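Local coordinates for protein sifA (PDB 3CXB) that acts as a secreted Salmonella effector that binds host PLEKHM2 (SKIP) and is required for endosomal tubulation and Salmonella-induced filament formation, at residues V29-I34 with A44-C49. Numbering follows the deposited sequence.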
loop_
_atom_site.group_PDB
_atom_site.type_symbol
_atom_site.label_atom_id
_atom_site.label_comp_id
_atom_site.label_asym_id
_atom_site.label_seq_id
_atom_site.Cartn_x
_atom_site.Cartn_y
_atom_site.Cartn_z
ATOM N N VAL A 29 -23.818 -5.793 -17.901
ATOM C CA VAL A 29 -23.451 -4.978 -19.040
ATOM C C VAL A 29 -21.942 -4.724 -19.002
ATOM O O VAL A 29 -21.289 -4.670 -20.038
ATOM C CB VAL A 29 -24.241 -3.630 -19.044
ATOM C CG1 VAL A 29 -24.097 -2.951 -17.725
ATOM C CG2 VAL A 29 -23.734 -2.709 -20.137
ATOM N N LEU A 30 -21.378 -4.594 -17.808
ATOM C CA LEU A 30 -19.947 -4.332 -17.706
ATOM C C LEU A 30 -19.174 -5.587 -18.016
ATOM O O LEU A 30 -18.159 -5.551 -18.703
ATOM C CB LEU A 30 -19.568 -3.856 -16.305
ATOM C CG LEU A 30 -18.051 -3.822 -16.102
ATOM C CD1 LEU A 30 -17.422 -2.892 -17.122
ATOM C CD2 LEU A 30 -17.721 -3.357 -14.727
ATOM N N TRP A 31 -19.673 -6.704 -17.503
ATOM C CA TRP A 31 -19.006 -7.972 -17.704
ATOM C C TRP A 31 -19.023 -8.397 -19.157
ATOM O O TRP A 31 -18.045 -8.953 -19.657
ATOM C CB TRP A 31 -19.640 -9.053 -16.841
ATOM C CG TRP A 31 -18.912 -10.351 -16.938
ATOM C CD1 TRP A 31 -19.389 -11.519 -17.457
ATOM C CD2 TRP A 31 -17.556 -10.601 -16.557
ATOM N NE1 TRP A 31 -18.415 -12.482 -17.428
ATOM C CE2 TRP A 31 -17.278 -11.946 -16.878
ATOM C CE3 TRP A 31 -16.545 -9.817 -15.980
ATOM C CZ2 TRP A 31 -16.031 -12.527 -16.641
ATOM C CZ3 TRP A 31 -15.307 -10.393 -15.749
ATOM C CH2 TRP A 31 -15.063 -11.737 -16.079
ATOM N N GLU A 32 -20.134 -8.134 -19.838
ATOM C CA GLU A 32 -20.250 -8.497 -21.237
ATOM C C GLU A 32 -19.289 -7.685 -22.081
ATOM O O GLU A 32 -19.029 -8.024 -23.227
ATOM C CB GLU A 32 -21.672 -8.271 -21.737
ATOM C CG GLU A 32 -22.112 -9.298 -22.761
ATOM C CD GLU A 32 -21.912 -10.715 -22.259
ATOM O OE1 GLU A 32 -22.348 -11.005 -21.119
ATOM O OE2 GLU A 32 -21.322 -11.535 -23.000
ATOM N N LYS A 33 -18.749 -6.613 -21.523
ATOM C CA LYS A 33 -17.826 -5.793 -22.284
ATOM C C LYS A 33 -16.373 -5.978 -21.868
ATOM O O LYS A 33 -15.461 -5.680 -22.640
ATOM C CB LYS A 33 -18.215 -4.317 -22.151
ATOM C CG LYS A 33 -19.588 -3.998 -22.742
ATOM C CD LYS A 33 -19.907 -2.509 -22.737
ATOM C CE LYS A 33 -21.249 -2.260 -23.422
ATOM N NZ LYS A 33 -21.599 -0.813 -23.522
ATOM N N ILE A 34 -16.162 -6.468 -20.648
ATOM C CA ILE A 34 -14.816 -6.657 -20.101
ATOM C C ILE A 34 -14.438 -8.147 -20.130
ATOM O O ILE A 34 -13.263 -8.514 -20.120
ATOM C CB ILE A 34 -14.751 -6.073 -18.632
ATOM C CG1 ILE A 34 -13.325 -5.657 -18.271
ATOM C CG2 ILE A 34 -15.233 -7.090 -17.626
ATOM C CD1 ILE A 34 -12.807 -4.501 -19.102
ATOM N N ALA A 44 -12.985 -16.007 -13.899
ATOM C CA ALA A 44 -13.678 -16.366 -12.662
ATOM C C ALA A 44 -13.096 -15.506 -11.529
ATOM O O ALA A 44 -13.828 -15.059 -10.632
ATOM C CB ALA A 44 -13.491 -17.836 -12.355
ATOM N N LYS A 45 -11.788 -15.263 -11.577
ATOM C CA LYS A 45 -11.146 -14.430 -10.571
ATOM C C LYS A 45 -11.439 -12.932 -10.782
ATOM O O LYS A 45 -11.646 -12.188 -9.817
ATOM C CB LYS A 45 -9.634 -14.665 -10.560
ATOM C CG LYS A 45 -9.220 -16.058 -10.091
ATOM C CD LYS A 45 -7.705 -16.257 -10.203
ATOM C CE LYS A 45 -7.282 -17.673 -9.807
ATOM N NZ LYS A 45 -5.798 -17.864 -9.798
ATOM N N ALA A 46 -11.454 -12.479 -12.028
ATOM C CA ALA A 46 -11.741 -11.071 -12.298
ATOM C C ALA A 46 -13.207 -10.786 -11.957
ATOM O O ALA A 46 -13.599 -9.648 -11.685
ATOM C CB ALA A 46 -11.465 -10.746 -13.771
ATOM N N ASP A 47 -14.007 -11.841 -11.976
ATOM C CA ASP A 47 -15.424 -11.733 -11.684
ATOM C C ASP A 47 -15.624 -11.536 -10.187
ATOM O O ASP A 47 -16.450 -10.726 -9.756
ATOM C CB ASP A 47 -16.142 -12.997 -12.161
ATOM C CG ASP A 47 -17.617 -12.996 -11.828
ATOM O OD1 ASP A 47 -17.961 -13.121 -10.644
ATOM O OD2 ASP A 47 -18.444 -12.866 -12.745
ATOM N N ARG A 48 -14.863 -12.279 -9.393
ATOM C CA ARG A 48 -14.976 -12.150 -7.954
ATOM C C ARG A 48 -14.386 -10.809 -7.536
ATOM O O ARG A 48 -14.824 -10.215 -6.557
ATOM C CB ARG A 48 -14.270 -13.307 -7.248
ATOM C CG ARG A 48 -15.053 -13.837 -6.047
ATOM C CD ARG A 48 -16.486 -14.184 -6.440
ATOM N NE ARG A 48 -17.260 -14.718 -5.323
ATOM C CZ ARG A 48 -18.550 -15.045 -5.391
ATOM N NH1 ARG A 48 -19.218 -14.889 -6.526
ATOM N NH2 ARG A 48 -19.173 -15.531 -4.323
ATOM N N CYS A 49 -13.394 -10.332 -8.281
ATOM C CA CYS A 49 -12.799 -9.031 -8.002
ATOM C C CYS A 49 -13.888 -7.967 -8.077
ATOM O O CYS A 49 -14.161 -7.250 -7.115
ATOM C CB CYS A 49 -11.739 -8.690 -9.039
ATOM S SG CYS A 49 -10.118 -9.372 -8.736
#
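W31 reaches from helix 25-34 to helix 42-54 and meets A46 and D47 with the benzo part of its indole. CG lies anti to the backbone N (chi1 -175°), which sends the ring outward from its own helix and across the gap. Its outer corner arrives first: CH2 of W31 lies 4.2 Å from the backbone N of D47. CZ3 of W31 stands 4.3 Å from A46 CB. The two neighbours meet the indole differently. The A46 methyl meets its rim roughly in line with the ring, whereas D47 CB stands 4.2 Å above the plane of the W31 indole, displaced toward its outer end, with OD2 over that same face. These are van der Waals contacts, and the two segments bury 133 Å² between them. Helices 25-34 and 42-54 form a splayed pair near the start of the modelled chain, running in roughly opposed directions, joined by a short connection and bridged here largely by one aromatic side chain; the CA atoms of W31 and D47 remain 8.0 Å apart. K23 forms a salt bridge with D47 OD2 and a cation-pi contact with W31, so the carboxylate above the indole meets its charge partner in K23. On the apolar side the A46 methyl also packs against L72 and L75 of helix 62-75, while L50, one turn beyond A46, touches both W31 and L30.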